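Local coordinates for protein 2'-5' RNA Ligase (Thermus thermophilus, PDB 1IUH) that belongs to the LigT-like phosphoesterases of the 2H clan, two-lobed proteins built from antiparallel strands flanked by helices, at residues L42-E47 against R119-D124. Sequence-based numbering, arbitrary orientation.
Sequences LLFLGE and RIPGWD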
ATOM      1  N   LEU A  42      -2.094  -0.576  -3.667  1.00 19.79           N
ATOM      2  CA  LEU A  42      -2.909   0.029  -4.727  1.00 18.73           C
ATOM      3  C   LEU A  42      -4.318  -0.549  -4.731  1.00 19.26           C
ATOM      4  O   LEU A  42      -5.276   0.120  -5.096  1.00 20.75           O
ATOM      5  CB  LEU A  42      -2.270  -0.168  -6.068  1.00 16.89           C
ATOM      6  CG  LEU A  42      -0.840   0.328  -6.118  1.00 16.75           C
ATOM      7  CD1 LEU A  42      -0.046  -0.547  -7.087  1.00 16.90           C
ATOM      8  CD2 LEU A  42      -0.839   1.776  -6.548  1.00 14.80           C
ATOM      9  N   LEU A  43      -4.446  -1.772  -4.268  1.00 19.17           N
ATOM     10  CA  LEU A  43      -5.739  -2.436  -4.235  1.00 20.85           C
ATOM     11  C   LEU A  43      -5.672  -3.676  -3.358  1.00 21.04           C
ATOM     12  O   LEU A  43      -4.890  -4.554  -3.655  1.00 21.37           O
ATOM     13  CB  LEU A  43      -6.140  -2.857  -5.638  1.00 20.29           C
ATOM     14  CG  LEU A  43      -7.455  -3.642  -5.693  1.00 21.43           C
ATOM     15  CD1 LEU A  43      -8.530  -2.720  -5.216  1.00 20.01           C
ATOM     16  CD2 LEU A  43      -7.776  -4.144  -7.173  1.00 20.16           C
ATOM     17  N   PHE A  44      -6.449  -3.716  -2.268  1.00 21.49           N
ATOM     18  CA  PHE A  44      -6.504  -4.879  -1.364  1.00 21.56           C
ATOM     19  C   PHE A  44      -7.593  -5.852  -1.899  1.00 22.54           C
ATOM     20  O   PHE A  44      -8.676  -5.427  -2.294  1.00 24.01           O
ATOM     21  CB  PHE A  44      -6.805  -4.371   0.039  1.00 20.82           C
ATOM     22  CG  PHE A  44      -7.058  -5.422   1.027  1.00 20.10           C
ATOM     23  CD1 PHE A  44      -6.033  -6.243   1.461  1.00 19.21           C
ATOM     24  CD2 PHE A  44      -8.341  -5.596   1.556  1.00 20.34           C
ATOM     25  CE1 PHE A  44      -6.269  -7.234   2.414  1.00 17.27           C
ATOM     26  CE2 PHE A  44      -8.590  -6.584   2.520  1.00 18.33           C
ATOM     27  CZ  PHE A  44      -7.542  -7.409   2.948  1.00 18.32           C
ATOM     28  N   LEU A  45      -7.290  -7.143  -1.970  1.00 21.95           N
ATOM     29  CA  LEU A  45      -8.245  -8.111  -2.498  1.00 21.98           C
ATOM     30  C   LEU A  45      -8.962  -9.001  -1.456  1.00 21.83           C
ATOM     31  O   LEU A  45      -9.980  -9.606  -1.747  1.00 20.41           O
ATOM     32  CB  LEU A  45      -7.564  -8.994  -3.573  1.00 21.79           C
ATOM     33  CG  LEU A  45      -7.001  -8.340  -4.852  1.00 22.56           C
ATOM     34  CD1 LEU A  45      -6.471  -9.488  -5.733  1.00 21.81           C
ATOM     35  CD2 LEU A  45      -8.017  -7.497  -5.641  1.00 19.53           C
ATOM     36  N   GLY A  46      -8.457  -9.035  -0.228  1.00 23.91           N
ATOM     37  CA  GLY A  46      -9.081  -9.851   0.797  1.00 24.90           C
ATOM     38  C   GLY A  46      -8.720 -11.302   0.567  1.00 25.94           C
ATOM     39  O   GLY A  46      -7.662 -11.580   0.024  1.00 27.08           O
ATOM     40  N   GLU A  47      -9.601 -12.218   0.970  1.00 27.25           N
ATOM     41  CA  GLU A  47      -9.416 -13.670   0.801  1.00 26.88           C
ATOM     42  C   GLU A  47      -9.873 -14.076  -0.574  1.00 24.31           C
ATOM     43  O   GLU A  47     -11.038 -13.898  -0.940  1.00 22.51           O
ATOM     44  CB  GLU A  47     -10.258 -14.438   1.794  1.00 29.06           C
ATOM     45  CG  GLU A  47      -9.487 -14.935   2.960  1.00 34.88           C
ATOM     46  CD  GLU A  47      -8.282 -15.783   2.559  1.00 37.06           C
ATOM     47  OE1 GLU A  47      -8.405 -16.662   1.642  1.00 34.40           O
ATOM     48  OE2 GLU A  47      -7.223 -15.552   3.207  1.00 37.47           O
ATOM     49  N   ARG A 119     -18.042  -7.387  -2.698  1.00 30.79           N
ATOM     50  CA  ARG A 119     -17.924  -8.021  -1.423  1.00 33.28           C
ATOM     51  C   ARG A 119     -16.481  -8.006  -0.893  1.00 33.26           C
ATOM     52  O   ARG A 119     -16.255  -8.338   0.271  1.00 35.81           O
ATOM     53  CB  ARG A 119     -18.524  -9.433  -1.522  1.00 36.44           C
ATOM     54  CG  ARG A 119     -20.004  -9.377  -1.954  1.00 39.67           C
ATOM     55  CD  ARG A 119     -20.757 -10.707  -1.815  1.00 42.27           C
ATOM     56  NE  ARG A 119     -21.452 -11.062  -3.079  1.00 45.29           N
ATOM     57  CZ  ARG A 119     -21.819 -12.297  -3.412  1.00 46.66           C
ATOM     58  NH1 ARG A 119     -21.569 -13.306  -2.579  1.00 47.50           N
ATOM     59  NH2 ARG A 119     -22.391 -12.539  -4.591  1.00 47.74           N
ATOM     60  N   ILE A 120     -15.525  -7.586  -1.729  1.00 30.83           N
ATOM     61  CA  ILE A 120     -14.132  -7.503  -1.339  1.00 28.02           C
ATOM     62  C   ILE A 120     -14.095  -6.433  -0.212  1.00 28.92           C
ATOM     63  O   ILE A 120     -14.718  -5.376  -0.323  1.00 28.73           O
ATOM     64  CB  ILE A 120     -13.243  -7.077  -2.541  1.00 25.87           C
ATOM     65  CG1 ILE A 120     -13.259  -8.167  -3.631  1.00 23.93           C
ATOM     66  CG2 ILE A 120     -11.874  -6.730  -2.059  1.00 20.65           C
ATOM     67  CD1 ILE A 120     -12.465  -7.800  -4.882  1.00 22.81           C
ATOM     68  N   PRO A 121     -13.366  -6.715   0.877  1.00 27.32           N
ATOM     69  CA  PRO A 121     -13.306  -5.764   1.978  1.00 27.08           C
ATOM     70  C   PRO A 121     -12.755  -4.458   1.567  1.00 27.33           C
ATOM     71  O   PRO A 121     -11.728  -4.398   0.876  1.00 27.44           O
ATOM     72  CB  PRO A 121     -12.437  -6.464   3.026  1.00 25.78           C
ATOM     73  CG  PRO A 121     -12.824  -7.922   2.792  1.00 27.57           C
ATOM     74  CD  PRO A 121     -12.802  -8.018   1.267  1.00 26.83           C
ATOM     75  N   GLY A 122     -13.484  -3.415   1.963  1.00 26.04           N
ATOM     76  CA  GLY A 122     -13.083  -2.064   1.680  1.00 26.85           C
ATOM     77  C   GLY A 122     -13.040  -1.692   0.232  1.00 27.36           C
ATOM     78  O   GLY A 122     -12.332  -0.778  -0.128  1.00 30.18           O
ATOM     79  N   TRP A 123     -13.814  -2.371  -0.592  1.00 28.26           N
ATOM     80  CA  TRP A 123     -13.831  -2.120  -2.021  1.00 29.48           C
ATOM     81  C   TRP A 123     -14.377  -0.766  -2.445  1.00 30.93           C
ATOM     82  O   TRP A 123     -14.047  -0.246  -3.486  1.00 30.40           O
ATOM     83  CB  TRP A 123     -14.661  -3.236  -2.689  1.00 29.57           C
ATOM     84  CG  TRP A 123     -14.889  -3.047  -4.202  1.00 30.18           C
ATOM     85  CD1 TRP A 123     -15.953  -2.446  -4.803  1.00 29.76           C
ATOM     86  CD2 TRP A 123     -13.999  -3.435  -5.267  1.00 28.34           C
ATOM     87  NE1 TRP A 123     -15.782  -2.427  -6.169  1.00 30.78           N
ATOM     88  CE2 TRP A 123     -14.591  -3.035  -6.473  1.00 28.57           C
ATOM     89  CE3 TRP A 123     -12.767  -4.092  -5.305  1.00 26.49           C
ATOM     90  CZ2 TRP A 123     -14.004  -3.272  -7.693  1.00 26.99           C
ATOM     91  CZ3 TRP A 123     -12.182  -4.329  -6.514  1.00 22.79           C
ATOM     92  CH2 TRP A 123     -12.803  -3.926  -7.690  1.00 25.99           C
ATOM     93  N   ASP A 124     -15.227  -0.228  -1.592  1.00 33.26           N
ATOM     94  CA  ASP A 124     -15.973   0.989  -1.787  1.00 36.24           C
ATOM     95  C   ASP A 124     -15.208   2.232  -1.344  1.00 36.58           C
ATOM     96  O   ASP A 124     -15.585   3.343  -1.692  1.00 36.40           O
ATOM     97  CB  ASP A 124     -17.291   0.785  -0.999  1.00 40.89           C
ATOM     98  CG  ASP A 124     -17.623  -0.774  -0.796  1.00 45.68           C
ATOM     99  OD1 ASP A 124     -18.347  -1.359  -1.656  1.00 46.36           O
ATOM    100  OD2 ASP A 124     -17.121  -1.422   0.187  1.00 43.95           O
TER
HETATM  101  O   HOH W   1     -10.382  -3.328  -1.351  1.00 25.82           O
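A type II beta turn, Ile120 to Trp123, lies along the edge of strand 43-47 that is turned from its neighbour, strand 2-8. The two segments illustrate how a loop can follow a sheet edge without extending it: no direct hydrogen bond joins them. Instead one water donates to both carbonyls, at 2.9 Å from Phe44 O and 2.8 Å from Pro121 O, bridging strand and turn. Beside this bridge the Ile120 side chain points at the strand, its CG2 anti to the backbone N and 3.5 Å from Leu45 O, touching Phe44 O as well. The Phe44 ring takes Pro121 O at its edge, in plane, 3.7 Å from CD2, while CE2 meets Pro121 CB at 3.9 Å; one ring face is covered by its own strand, with Gly46 N over its centre. With CG anti to the backbone N (chi1 177°), Leu43 brings CD1 obliquely to within 4.2 Å of Trp123 CZ3, and both side chains also rest on helix 96-113. Pro121 CD lies against Gly46 CA, and Gly46 with Leu45 forms a classic beta bulge opposite Leu3. The turn itself closes through Trp123 N to Ile120 O, with Gly122 at its third position, where positive phi is characteristic of a type II turn, here joined to a bulged edge strand through water and apolar side chains.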